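Local coordinates for protein Alpha/beta hydrolase (Legionella pneumophila subsp. pneumophila str. Philadelphia 1, PDB 4EZI) that is of unknown function but has an alpha/beta-hydrolase fold and may act as a lipase on triacylglycerols, at residues A308-V313 against H331-Y336. Residues are numbered along the deposited sequence; the frame is centred on the assembly and turned at random.
Sequences APLLLV and HSFRKY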
loop_
_atom_site.group_PDB
_atom_site.type_symbol
_atom_site.label_atom_id
_atom_site.label_comp_id
_atom_site.label_asym_id
_atom_site.label_seq_id
_atom_site.Cartn_x
_atom_site.Cartn_y
_atom_site.Cartn_z
ATOM N N ALA A 308 -4.414 -9.820 -15.095
ATOM C CA ALA A 308 -5.539 -8.899 -15.115
ATOM C C ALA A 308 -5.080 -7.605 -15.751
ATOM O O ALA A 308 -3.879 -7.294 -15.728
ATOM C CB ALA A 308 -6.026 -8.613 -13.701
ATOM N N PRO A 309 -6.018 -6.820 -16.285
ATOM C CA PRO A 309 -5.692 -5.469 -16.721
ATOM C C PRO A 309 -4.976 -4.692 -15.631
ATOM O O PRO A 309 -5.379 -4.753 -14.452
ATOM C CB PRO A 309 -7.070 -4.866 -17.022
ATOM C CG PRO A 309 -7.926 -6.037 -17.354
ATOM C CD PRO A 309 -7.433 -7.180 -16.531
ATOM N N LEU A 310 -3.961 -3.946 -16.043
ATOM C CA LEU A 310 -3.031 -3.290 -15.136
ATOM C C LEU A 310 -2.800 -1.844 -15.553
ATOM O O LEU A 310 -2.384 -1.582 -16.684
ATOM C CB LEU A 310 -1.708 -4.058 -15.118
ATOM C CG LEU A 310 -0.556 -3.481 -14.303
ATOM C CD1 LEU A 310 -0.904 -3.449 -12.819
ATOM C CD2 LEU A 310 0.712 -4.295 -14.561
ATOM N N LEU A 311 -3.022 -0.936 -14.604
ATOM C CA LEU A 311 -2.808 0.486 -14.799
ATOM C C LEU A 311 -1.762 0.987 -13.807
ATOM O O LEU A 311 -2.007 0.938 -12.624
ATOM C CB LEU A 311 -4.105 1.282 -14.595
ATOM C CG LEU A 311 -3.962 2.802 -14.617
ATOM C CD1 LEU A 311 -3.494 3.299 -15.956
ATOM C CD2 LEU A 311 -5.236 3.521 -14.184
ATOM N N LEU A 312 -0.630 1.493 -14.284
ATOM C CA LEU A 312 0.365 2.109 -13.419
ATOM C C LEU A 312 0.086 3.605 -13.471
ATOM O O LEU A 312 0.325 4.241 -14.505
ATOM C CB LEU A 312 1.788 1.806 -13.908
ATOM C CG LEU A 312 2.114 0.351 -14.235
ATOM C CD1 LEU A 312 3.618 0.245 -14.577
ATOM C CD2 LEU A 312 1.690 -0.610 -13.097
ATOM N N VAL A 313 -0.454 4.164 -12.395
ATOM C CA VAL A 313 -0.900 5.551 -12.402
ATOM C C VAL A 313 -0.189 6.364 -11.309
ATOM O O VAL A 313 -0.152 5.959 -10.150
ATOM C CB VAL A 313 -2.447 5.644 -12.326
ATOM C CG1 VAL A 313 -3.039 4.797 -11.175
ATOM C CG2 VAL A 313 -2.897 7.090 -12.262
ATOM N N HIS A 331 7.191 -0.764 -19.475
ATOM C CA HIS A 331 7.770 -1.479 -20.609
ATOM C C HIS A 331 8.040 -2.929 -20.266
ATOM O O HIS A 331 7.877 -3.805 -21.110
ATOM C CB HIS A 331 9.017 -0.780 -21.125
ATOM C CG HIS A 331 8.723 0.555 -21.722
ATOM N ND1 HIS A 331 7.909 0.705 -22.829
ATOM C CD2 HIS A 331 9.102 1.804 -21.362
ATOM C CE1 HIS A 331 7.807 1.988 -23.122
ATOM N NE2 HIS A 331 8.516 2.677 -22.243
ATOM N N SER A 332 8.454 -3.202 -19.046
ATOM C CA SER A 332 8.667 -4.568 -18.621
ATOM C C SER A 332 7.380 -5.410 -18.661
ATOM O O SER A 332 7.366 -6.514 -19.202
ATOM C CB SER A 332 9.332 -4.585 -17.237
ATOM O OG SER A 332 9.622 -5.902 -16.820
ATOM N N PHE A 333 6.297 -4.879 -18.102
ATOM C CA PHE A 333 5.049 -5.609 -18.094
ATOM C C PHE A 333 4.467 -5.790 -19.505
ATOM O O PHE A 333 3.805 -6.784 -19.788
ATOM C CB PHE A 333 4.016 -4.900 -17.228
ATOM C CG PHE A 333 4.210 -5.093 -15.738
ATOM C CD1 PHE A 333 4.167 -6.365 -15.187
ATOM C CD2 PHE A 333 4.397 -4.001 -14.891
ATOM C CE1 PHE A 333 4.295 -6.559 -13.822
ATOM C CE2 PHE A 333 4.520 -4.206 -13.510
ATOM C CZ PHE A 333 4.464 -5.478 -12.977
ATOM N N ARG A 334 4.691 -4.805 -20.365
ATOM C CA ARG A 334 4.225 -4.880 -21.753
ATOM C C ARG A 334 4.845 -6.026 -22.544
ATOM O O ARG A 334 4.270 -6.426 -23.566
ATOM C CB ARG A 334 4.457 -3.559 -22.481
ATOM C CG ARG A 334 3.543 -2.439 -22.032
ATOM C CD ARG A 334 2.149 -2.545 -22.608
ATOM N NE ARG A 334 2.153 -2.266 -24.040
ATOM C CZ ARG A 334 1.052 -2.114 -24.771
ATOM N NH1 ARG A 334 -0.151 -2.185 -24.208
ATOM N NH2 ARG A 334 1.151 -1.882 -26.067
ATOM N N LYS A 335 5.974 -6.587 -22.087
ATOM C CA LYS A 335 6.530 -7.797 -22.727
ATOM C C LYS A 335 5.548 -8.964 -22.651
ATOM O O LYS A 335 5.604 -9.872 -23.471
ATOM C CB LYS A 335 7.834 -8.250 -22.071
ATOM C CG LYS A 335 8.992 -7.295 -22.131
ATOM C CD LYS A 335 10.311 -7.972 -21.690
ATOM C CE LYS A 335 10.237 -8.778 -20.375
ATOM N NZ LYS A 335 9.883 -7.960 -19.176
ATOM N N TYR A 336 4.661 -8.952 -21.653
ATOM C CA TYR A 336 3.827 -10.099 -21.303
ATOM C C TYR A 336 2.363 -9.922 -21.668
ATOM O O TYR A 336 1.646 -10.915 -21.808
ATOM C CB TYR A 336 3.891 -10.354 -19.798
ATOM C CG TYR A 336 5.258 -10.673 -19.297
ATOM C CD1 TYR A 336 5.861 -11.883 -19.585
ATOM C CD2 TYR A 336 5.976 -9.750 -18.553
ATOM C CE1 TYR A 336 7.141 -12.172 -19.130
ATOM C CE2 TYR A 336 7.236 -10.025 -18.091
ATOM C CZ TYR A 336 7.814 -11.239 -18.376
ATOM O OH TYR A 336 9.077 -11.538 -17.933
#
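Leu310 and Leu312 of strand 310-314 meet Phe333, near the C-terminal end of helix 323-334. Strand, helix and the following strand 340-344 form a beta-alpha-beta unit near one edge of the central sheet of the alpha/beta-hydrolase fold. The contact is small, 114 Å² in all, and buried.

The main interaction is CH-pi. The methyl CD2 of Leu310 sits over one face of the Phe333 ring, 3.8 Å from its centroid and 14° off the normal. It lies toward the rim, where its closest ring atom is Phe333 CD2 at 3.7 Å. The two side chains cross at about a right angle. With CG anti to the backbone N (chi1 176°) and CD2 anti to CA, the Leu310 side chain is an extended arm that ends in the methyl over the ring.

Leu312 adds looser apolar packing. Its CD1 approaches the same ring at the edge, near the ring plane, 4.3 Å from Phe333 CD2. The two leucines thus meet the ring in different ways. Phe304 packs edge-to-face with Phe333, and Val340 and Pro306 also touch it. Leu310 and Leu312 both rest on Pro196 of the neighbouring strand 193-197.

The polar groups of 331-336 bond among themselves and to residues 302-303. Asp303 OD1 forms a salt bridge with Lys335 NZ and a hydrogen bond with Tyr336 OH. Ser332 OG is hydrogen-bonded to Tyr302 O. Ser332 O accepts two bonds from Lys335, from opposite faces of the carbonyl plane. Lys335 N is 3.2 Å from Ser332 O. Lys335 NZ is nearer, 2.9 Å from Ser332 O and tilted 26° from the plane.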